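Local coordinates for EGF family domain-containing protein (Toxoplasma gondii, PDB 4Z80) that binds a peptide of the rhoptry neck protein RON2L1 and, as an AMA-family antigen, probably takes part in forming the moving junction during host cell invasion, at residues G55-Y60 against T296-S301; I102-R107 against A314-R319. All blocks are in the same frame, centred on the assembly; numbering follows the deposited sequence.

Contact 1 of 2, residues G55-Y60 against T296-S301; sequences GVYVGY and TQDFRS
The carboxamide of Gln-297 lies against the backbone of Gly-59 and bonds to both its N and its O: Gly-59 N donates to Gln-297 OE1 at 2.9 Å, and Gln-297 NE2 donates to Gly-59 O at 2.8 Å. Both bonds are nearly straight, and Gly-59 O sits close to the amide plane, so the pair fixes which way round the amide is turned. Gln-297 N donates to Tyr-60 OH at 3.0 Å. With CG beside its own backbone N (chi1 -64°), Tyr-60 runs past the glutamine in the opposite direction, the ring plane 70° from the amide. Val-58 supplies the apolar filling, its CG2 3.8 Å from Asp-298 CB and nearly as near Gln-297 CB. Farther along, Arg-300 grips Asp-298 side-on through NE and NH2, each reaching the syn lone pair of a different oxygen, and one water joins Arg-300 NH2 to Tyr-57 OH. Another water links Tyr-60 OH to Asp-298 O. In the next shell, Lys-100 donates to both Gln-297 OE1 and Tyr-57 O, and His-295 O takes a second bond from Gln-297 NE2. One uncharged amide, donor and acceptor at once, thus serves both backbone groups of Gly-59, much as a strand neighbour does, within a mostly buried contact.

Contact 2 of 2, residues I102-R107 against A314-R319; sequences IAFTKR and AFYCVR. With SO4 (sulfate ion), chain I.
Ala-103 and Arg-319 form a hydrogen-bonded pair in a short two-stranded antiparallel sheet, strands 101-104 and 318-321, of which 318-321 belongs to the part of the chain matching apical membrane antigen 1. Ala-103 N donates to Arg-319 O at 2.9 Å and Arg-319 N returns the bond to Ala-103 O; the alanine methyl packs on Arg-319 O. Phe-104 and Val-318 make the adjoining non-hydrogen-bonded pair. Past the strand end, Thr-105 N still donates to Cys-317 O at 3.2 Å, from above the carbonyl plane. A water lies within bonding distance of both Cys-317 O and Thr-105 O, though it cannot serve every acceptor near it.

Apolar packing gathers on the face of Phe-104 and Val-318. These side chains lie side by side, and Val-318 CG1, beside its backbone N (chi1 -60°), sits 4.0 Å from the centroid of the Phe-104 ring in a CH-pi contact over the face. The branched valine can set this methyl over the ring centre while its other methyl meets Ile-102. Tyr-316 approaches the same ring obliquely, its CG 3.6 Å from Phe-104 CE2, while its hydroxyl is bonded to Lys-146 O and its ring receives Arg-116 in a cation-pi contact.

Cys-317 is tied by a disulfide to Cys-304, outside the contact; the remaining links are polar. Thr-105 OG1 donates to Lys-106 O at 2.7 Å and accepts from a water that is in turn an acceptor for Arg-319 NH2. The arginine crosses Thr-105 at about a right angle, and its bend at chi3 (59°) brings the guanidinium edge to Arg-107 O. The partly exposed Lys-106 donates through NZ to a sulfate, probably from the crystallisation liquor, also held by Arg-111. Arg-319 NH2 completes the set with a weak bond to Arg-107 O at 3.0 Å.

In the fold
Both contacts are largely buried and adjoin one another, their centres 11 Å apart. Contact 1 lies nearer the middle of the chain and joins two loops through a side-chain amide and a phenol. Contact 2, farther out, relies on a sheet pairing and aromatic packing. Each has partly exposed charges: a salt bridge within 296-301 in contact 1, a lysine and arginines in contact 2. They share a border: Phe-299 N probably bonds to Val-318 O at 2.9 Å, so Phe-299 meets the start of strand 318-321, and Ser-301 O receives Arg-107 NE. Asp-298 also packs against Arg-319. Along the sequence their segments alternate, so the two contacts interlock the same early and later portions of the chain.

Contact 1 of 2, residues G55-Y60 against T296-S301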
ATOM      1  N   GLY A  55      -4.826  13.050   1.165  1.00 11.18           N
ATOM      2  CA  GLY A  55      -5.722  12.639   0.095  1.00 10.32           C
ATOM      3  C   GLY A  55      -6.103  11.162   0.176  1.00 10.02           C
ATOM      4  O   GLY A  55      -5.244  10.308   0.384  1.00 12.65           O
ATOM      5  N   VAL A  56      -7.388  10.866   0.009  1.00  9.56           N
ATOM      6  CA  VAL A  56      -7.898   9.493   0.084  1.00 10.98           C
ATOM      7  C   VAL A  56      -7.824   8.784  -1.274  1.00 11.60           C
ATOM      8  O   VAL A  56      -7.376   7.640  -1.373  1.00 11.10           O
ATOM      9  CB  VAL A  56      -9.360   9.486   0.615  1.00 10.88           C
ATOM     10  CG1 VAL A  56     -10.037   8.114   0.456  1.00  9.32           C
ATOM     11  CG2 VAL A  56      -9.383   9.926   2.067  1.00 10.21           C
ATOM     12  N   TYR A  57      -8.262   9.459  -2.330  1.00 10.63           N
ATOM     13  CA  TYR A  57      -8.179   8.898  -3.666  1.00  9.80           C
ATOM     14  C   TYR A  57      -6.715   8.699  -4.035  1.00  9.52           C
ATOM     15  O   TYR A  57      -6.300   7.626  -4.468  1.00 10.26           O
ATOM     16  CB  TYR A  57      -8.888   9.825  -4.661  1.00  9.30           C
ATOM     17  CG  TYR A  57      -9.078   9.272  -6.052  1.00  9.96           C
ATOM     18  CD1 TYR A  57      -9.911   8.176  -6.284  1.00 10.64           C
ATOM     19  CD2 TYR A  57      -8.465   9.863  -7.145  1.00 12.13           C
ATOM     20  CE1 TYR A  57     -10.101   7.676  -7.568  1.00 12.22           C
ATOM     21  CE2 TYR A  57      -8.660   9.372  -8.426  1.00  9.75           C
ATOM     22  CZ  TYR A  57      -9.481   8.291  -8.632  1.00 11.72           C
ATOM     23  OH  TYR A  57      -9.659   7.813  -9.916  1.00 15.16           O
ATOM     24  N   VAL A  58      -5.947   9.771  -3.865  1.00  9.28           N
ATOM     25  CA  VAL A  58      -4.508   9.785  -4.066  1.00 10.58           C
ATOM     26  C   VAL A  58      -3.878  10.481  -2.860  1.00 10.54           C
ATOM     27  O   VAL A  58      -4.202  11.641  -2.588  1.00 10.02           O
ATOM     28  CB  VAL A  58      -4.132  10.530  -5.362  1.00 10.79           C
ATOM     29  CG1 VAL A  58      -2.621  10.733  -5.450  1.00 11.89           C
ATOM     30  CG2 VAL A  58      -4.644   9.766  -6.555  1.00 11.83           C
ATOM     31  N   GLY A  59      -3.004   9.778  -2.137  1.00 11.37           N
ATOM     32  CA  GLY A  59      -2.385  10.315  -0.938  1.00  9.53           C
ATOM     33  C   GLY A  59      -0.880  10.358  -1.044  1.00 10.96           C
ATOM     34  O   GLY A  59      -0.252   9.344  -1.328  1.00 10.25           O
ATOM     35  N   TYR A  60      -0.313  11.543  -0.821  1.00 10.31           N
ATOM     36  CA  TYR A  60       1.125  11.769  -0.903  1.00 12.66           C
ATOM     37  C   TYR A  60       1.611  12.638   0.242  1.00 11.43           C
ATOM     38  O   TYR A  60       0.912  13.557   0.684  1.00 13.31           O
ATOM     39  CB  TYR A  60       1.522  12.488  -2.205  1.00 11.10           C
ATOM     40  CG  TYR A  60       1.262  11.756  -3.494  1.00 10.51           C
ATOM     41  CD1 TYR A  60       1.667  10.446  -3.678  1.00  9.59           C
ATOM     42  CD2 TYR A  60       0.619  12.391  -4.538  1.00 11.74           C
ATOM     43  CE1 TYR A  60       1.423   9.779  -4.866  1.00 11.72           C
ATOM     44  CE2 TYR A  60       0.373  11.738  -5.737  1.00 12.58           C
ATOM     45  CZ  TYR A  60       0.769  10.433  -5.897  1.00 10.70           C
ATOM     46  OH  TYR A  60       0.522   9.778  -7.082  1.00 11.90           O
ATOM     47  N   THR A 296       3.373   6.194  -6.872  1.00  9.71           N
ATOM     48  CA  THR A 296       2.389   6.807  -7.762  1.00  8.94           C
ATOM     49  C   THR A 296       1.050   6.092  -7.640  1.00 11.51           C
ATOM     50  O   THR A 296       0.992   4.864  -7.657  1.00 11.39           O
ATOM     51  CB  THR A 296       2.876   6.754  -9.236  1.00 10.66           C
ATOM     52  OG1 THR A 296       4.084   7.511  -9.381  1.00 11.37           O
ATOM     53  CG2 THR A 296       1.836   7.334 -10.171  1.00 11.69           C
ATOM     54  N   GLN A 297      -0.029   6.862  -7.529  1.00 10.85           N
ATOM     55  CA  GLN A 297      -1.373   6.289  -7.512  1.00 10.23           C
ATOM     56  C   GLN A 297      -2.224   6.689  -8.722  1.00 11.06           C
ATOM     57  O   GLN A 297      -3.188   6.010  -9.048  1.00 12.31           O
ATOM     58  CB  GLN A 297      -2.069   6.689  -6.214  1.00 10.23           C
ATOM     59  CG  GLN A 297      -1.502   5.966  -4.995  1.00 11.04           C
ATOM     60  CD  GLN A 297      -1.546   6.826  -3.753  1.00  9.36           C
ATOM     61  OE1 GLN A 297      -2.614   7.065  -3.193  1.00 11.86           O
ATOM     62  NE2 GLN A 297      -0.392   7.335  -3.343  1.00 10.95           N
ATOM     63  N   ASP A 298      -1.849   7.775  -9.394  1.00 11.79           N
ATOM     64  CA  ASP A 298      -2.577   8.261 -10.571  1.00 10.29           C
ATOM     65  C   ASP A 298      -1.584   8.893 -11.534  1.00 10.87           C
ATOM     66  O   ASP A 298      -0.771   9.717 -11.125  1.00 12.87           O
ATOM     67  CB  ASP A 298      -3.651   9.279 -10.159  1.00 10.73           C
ATOM     68  CG  ASP A 298      -4.649   9.581 -11.269  1.00 15.65           C
ATOM     69  OD1 ASP A 298      -4.298  10.311 -12.216  1.00 16.31           O
ATOM     70  OD2 ASP A 298      -5.807   9.119 -11.170  1.00 15.38           O
ATOM     71  N   PHE A 299      -1.655   8.517 -12.804  1.00  9.76           N
ATOM     72  CA  PHE A 299      -0.824   9.128 -13.840  1.00  9.97           C
ATOM     73  C   PHE A 299      -1.625   9.079 -15.125  1.00 10.91           C
ATOM     74  O   PHE A 299      -2.062   8.012 -15.547  1.00 10.55           O
ATOM     75  CB  PHE A 299       0.517   8.405 -13.991  1.00 10.53           C
ATOM     76  CG  PHE A 299       1.491   9.099 -14.920  1.00 11.06           C
ATOM     77  CD1 PHE A 299       1.792  10.439 -14.746  1.00 10.07           C
ATOM     78  CD2 PHE A 299       2.120   8.408 -15.941  1.00 10.23           C
ATOM     79  CE1 PHE A 299       2.688  11.079 -15.582  1.00 12.46           C
ATOM     80  CE2 PHE A 299       3.020   9.045 -16.782  1.00 10.54           C
ATOM     81  CZ  PHE A 299       3.301  10.385 -16.601  1.00 11.23           C
ATOM     82  N   ARG A 300      -1.871  10.240 -15.723  1.00 10.99           N
ATOM     83  CA  ARG A 300      -2.742  10.313 -16.891  1.00 10.36           C
ATOM     84  C   ARG A 300      -2.305  11.432 -17.836  1.00 11.89           C
ATOM     85  O   ARG A 300      -3.097  11.906 -18.650  1.00 14.37           O
ATOM     86  CB  ARG A 300      -4.197  10.515 -16.464  1.00 13.26           C
ATOM     87  CG  ARG A 300      -4.451  11.806 -15.707  1.00 10.88           C
ATOM     88  CD  ARG A 300      -5.920  11.961 -15.338  1.00 12.01           C
ATOM     89  NE  ARG A 300      -6.328  11.089 -14.241  1.00 12.83           N
ATOM     90  CZ  ARG A 300      -7.587  10.922 -13.852  1.00 12.76           C
ATOM     91  NH1 ARG A 300      -8.568  11.561 -14.480  1.00 13.20           N
ATOM     92  NH2 ARG A 300      -7.861  10.112 -12.835  1.00 14.13           N
ATOM     93  N   SER A 301      -1.043  11.831 -17.727  1.00 10.95           N
ATOM     94  CA  SER A 301      -0.445  12.814 -18.629  1.00 14.40           C
ATOM     95  C   SER A 301      -0.391  12.348 -20.071  1.00 13.27           C
ATOM     96  O   SER A 301      -0.494  11.160 -20.354  1.00 13.91           O
ATOM     97  CB  SER A 301       0.973  13.132 -18.168  1.00 17.25           C
ATOM     98  OG  SER A 301       0.964  13.661 -16.859  1.00 23.58           O
TER
HETATM   99  O   HOH W   1     -10.627   9.568 -11.772  1.00 13.53           O
HETATM  100  O   HOH W   2      -0.883  11.107  -8.789  1.00 15.45           O

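Contact 2 of 2, residues I102-R107 against A314-R319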
ATOM      1  N   ILE A 102      -4.716  -0.095  -7.761  1.00 10.81           N
ATOM      2  CA  ILE A 102      -4.109   0.705  -8.817  1.00 11.06           C
ATOM      3  C   ILE A 102      -4.317   0.007 -10.151  1.00 10.40           C
ATOM      4  O   ILE A 102      -3.674  -0.998 -10.447  1.00 12.41           O
ATOM      5  CB  ILE A 102      -2.615   0.944  -8.566  1.00 10.84           C
ATOM      6  CG1 ILE A 102      -2.389   1.528  -7.166  1.00 12.10           C
ATOM      7  CG2 ILE A 102      -2.054   1.872  -9.636  1.00 11.46           C
ATOM      8  CD1 ILE A 102      -3.240   2.762  -6.828  1.00 13.70           C
ATOM      9  N   ALA A 103      -5.241   0.550 -10.938  1.00 10.70           N
ATOM     10  CA  ALA A 103      -5.636  -0.015 -12.218  1.00 11.04           C
ATOM     11  C   ALA A 103      -4.801   0.550 -13.349  1.00 10.60           C
ATOM     12  O   ALA A 103      -4.497   1.745 -13.368  1.00 11.64           O
ATOM     13  CB  ALA A 103      -7.110   0.270 -12.479  1.00 11.14           C
ATOM     14  N   PHE A 104      -4.434  -0.309 -14.287  1.00  9.26           N
ATOM     15  CA  PHE A 104      -3.805   0.122 -15.530  1.00  9.02           C
ATOM     16  C   PHE A 104      -4.927   0.440 -16.503  1.00 11.71           C
ATOM     17  O   PHE A 104      -5.832  -0.366 -16.679  1.00 11.61           O
ATOM     18  CB  PHE A 104      -2.884  -0.951 -16.090  1.00  9.77           C
ATOM     19  CG  PHE A 104      -1.541  -1.011 -15.415  1.00  9.74           C
ATOM     20  CD1 PHE A 104      -1.435  -1.246 -14.053  1.00 11.14           C
ATOM     21  CD2 PHE A 104      -0.375  -0.841 -16.148  1.00 11.50           C
ATOM     22  CE1 PHE A 104      -0.185  -1.292 -13.440  1.00 10.56           C
ATOM     23  CE2 PHE A 104       0.871  -0.902 -15.534  1.00 11.82           C
ATOM     24  CZ  PHE A 104       0.957  -1.122 -14.190  1.00 10.29           C
ATOM     25  N   THR A 105      -4.883   1.625 -17.104  1.00 10.73           N
ATOM     26  CA  THR A 105      -5.971   2.104 -17.948  1.00 10.90           C
ATOM     27  C   THR A 105      -5.461   2.801 -19.206  1.00 11.04           C
ATOM     28  O   THR A 105      -4.266   3.041 -19.370  1.00 12.15           O
ATOM     29  CB  THR A 105      -6.875   3.107 -17.175  1.00 11.74           C
ATOM     30  OG1 THR A 105      -6.167   4.336 -16.978  1.00 14.11           O
ATOM     31  CG2 THR A 105      -7.277   2.561 -15.816  1.00 12.05           C
ATOM     32  N   LYS A 106      -6.391   3.140 -20.092  1.00 11.10           N
ATOM     33  CA  LYS A 106      -6.099   4.129 -21.114  1.00 11.79           C
ATOM     34  C   LYS A 106      -6.148   5.504 -20.455  1.00 11.59           C
ATOM     35  O   LYS A 106      -6.556   5.637 -19.299  1.00 13.63           O
ATOM     36  CB  LYS A 106      -7.080   4.015 -22.272  1.00 12.91           C
ATOM     37  CG  LYS A 106      -6.917   2.697 -23.001  1.00 15.28           C
ATOM     38  CD  LYS A 106      -7.566   2.701 -24.354  1.00 24.54           C
ATOM     39  CE  LYS A 106      -6.819   3.606 -25.322  1.00 24.04           C
ATOM     40  NZ  LYS A 106      -7.409   3.566 -26.681  1.00 32.89           N
ATOM     41  N   ARG A 107      -5.730   6.529 -21.184  1.00 14.35           N
ATOM     42  CA  ARG A 107      -5.640   7.866 -20.610  1.00 13.56           C
ATOM     43  C   ARG A 107      -7.002   8.405 -20.178  1.00 13.12           C
ATOM     44  O   ARG A 107      -7.077   9.258 -19.294  1.00 13.11           O
ATOM     45  CB  ARG A 107      -4.986   8.815 -21.615  1.00 13.83           C
ATOM     46  CG  ARG A 107      -4.498  10.118 -21.010  1.00 16.33           C
ATOM     47  CD  ARG A 107      -3.594  10.886 -21.965  1.00 17.52           C
ATOM     48  NE  ARG A 107      -2.412  10.103 -22.302  1.00 16.37           N
ATOM     49  CZ  ARG A 107      -2.116   9.623 -23.507  1.00 18.93           C
ATOM     50  NH1 ARG A 107      -2.891   9.859 -24.560  1.00 24.19           N
ATOM     51  NH2 ARG A 107      -1.020   8.904 -23.663  1.00 17.93           N
ATOM     52  N   ALA A 314       9.300   5.388 -19.899  1.00 15.18           N
ATOM     53  CA  ALA A 314       7.916   5.824 -19.763  1.00 13.53           C
ATOM     54  C   ALA A 314       7.288   5.226 -18.511  1.00 15.08           C
ATOM     55  O   ALA A 314       7.797   4.251 -17.945  1.00 16.50           O
ATOM     56  CB  ALA A 314       7.106   5.445 -21.002  1.00 16.09           C
ATOM     57  N   PHE A 315       6.210   5.857 -18.062  1.00 11.76           N
ATOM     58  CA  PHE A 315       5.421   5.370 -16.943  1.00 11.33           C
ATOM     59  C   PHE A 315       4.000   5.136 -17.433  1.00 12.37           C
ATOM     60  O   PHE A 315       3.475   5.901 -18.242  1.00 11.55           O
ATOM     61  CB  PHE A 315       5.447   6.361 -15.765  1.00 12.17           C
ATOM     62  CG  PHE A 315       5.109   5.731 -14.434  1.00 13.36           C
ATOM     63  CD1 PHE A 315       3.788   5.554 -14.047  1.00 12.26           C
ATOM     64  CD2 PHE A 315       6.115   5.302 -13.572  1.00 12.66           C
ATOM     65  CE1 PHE A 315       3.472   4.956 -12.830  1.00 11.33           C
ATOM     66  CE2 PHE A 315       5.796   4.706 -12.347  1.00 11.64           C
ATOM     67  CZ  PHE A 315       4.480   4.545 -11.981  1.00 12.21           C
ATOM     68  N   TYR A 316       3.386   4.061 -16.960  1.00 10.78           N
ATOM     69  CA  TYR A 316       2.061   3.677 -17.402  1.00  9.35           C
ATOM     70  C   TYR A 316       0.937   4.561 -16.874  1.00 11.06           C
ATOM     71  O   TYR A 316       1.001   5.095 -15.762  1.00 10.19           O
ATOM     72  CB  TYR A 316       1.786   2.227 -16.998  1.00 10.07           C
ATOM     73  CG  TYR A 316       2.379   1.234 -17.963  1.00 10.55           C
ATOM     74  CD1 TYR A 316       1.781   1.022 -19.197  1.00 12.87           C
ATOM     75  CD2 TYR A 316       3.541   0.529 -17.664  1.00 10.66           C
ATOM     76  CE1 TYR A 316       2.316   0.139 -20.105  1.00 13.21           C
ATOM     77  CE2 TYR A 316       4.077  -0.373 -18.570  1.00 11.00           C
ATOM     78  CZ  TYR A 316       3.457  -0.562 -19.784  1.00 12.00           C
ATOM     79  OH  TYR A 316       3.961  -1.450 -20.716  1.00 12.60           O
ATOM     80  N   CYS A 317      -0.088   4.713 -17.707  1.00 10.49           N
ATOM     81  CA  CYS A 317      -1.341   5.337 -17.300  1.00 11.69           C
ATOM     82  C   CYS A 317      -1.965   4.477 -16.216  1.00 10.50           C
ATOM     83  O   CYS A 317      -2.260   3.311 -16.461  1.00 11.60           O
ATOM     84  CB  CYS A 317      -2.306   5.451 -18.474  1.00 11.77           C
ATOM     85  SG  CYS A 317      -1.674   6.280 -19.964  1.00 18.34           S
ATOM     86  N   VAL A 318      -2.163   5.035 -15.029  1.00  9.35           N
ATOM     87  CA  VAL A 318      -2.792   4.288 -13.946  1.00  8.89           C
ATOM     88  C   VAL A 318      -3.719   5.204 -13.171  1.00 10.76           C
ATOM     89  O   VAL A 318      -3.558   6.420 -13.193  1.00 11.33           O
ATOM     90  CB  VAL A 318      -1.753   3.668 -12.955  1.00 10.41           C
ATOM     91  CG1 VAL A 318      -0.825   2.702 -13.662  1.00 11.57           C
ATOM     92  CG2 VAL A 318      -0.947   4.747 -12.237  1.00 13.02           C
ATOM     93  N   ARG A 319      -4.685   4.623 -12.475  1.00  9.39           N
ATOM     94  CA  ARG A 319      -5.478   5.402 -11.529  1.00  9.78           C
ATOM     95  C   ARG A 319      -6.092   4.469 -10.509  1.00 10.11           C
ATOM     96  O   ARG A 319      -6.249   3.281 -10.783  1.00 11.37           O
ATOM     97  CB  ARG A 319      -6.566   6.215 -12.242  1.00 11.61           C
ATOM     98  CG  ARG A 319      -7.691   5.391 -12.865  1.00 11.49           C
ATOM     99  CD  ARG A 319      -8.613   6.269 -13.726  1.00 13.10           C
ATOM    100  NE  ARG A 319      -7.848   6.913 -14.782  1.00 12.39           N
ATOM    101  CZ  ARG A 319      -8.300   7.862 -15.596  1.00 11.06           C
ATOM    102  NH1 ARG A 319      -9.542   8.323 -15.497  1.00 13.39           N
ATOM    103  NH2 ARG A 319      -7.475   8.358 -16.506  1.00 12.92           N
TER
HETATM  104  S   SO4 I 605     -10.067   2.162 -28.511  1.00 30.63           S
HETATM  105  O1  SO4 I 605      -9.904   3.551 -28.931  1.00 33.97           O
HETATM  106  O2  SO4 I 605      -9.801   2.045 -27.076  1.00 27.91           O
HETATM  107  O3  SO4 I 605      -9.124   1.331 -29.266  1.00 24.31           O
HETATM  108  O4  SO4 I 605     -11.442   1.723 -28.755  1.00 27.90           O
HETATM  109  O   HOH W   3      -1.942   1.601 -18.693  1.00 12.19           O
HETATM  110  O   HOH W   4      -5.036   6.796 -15.805  1.00 14.01           O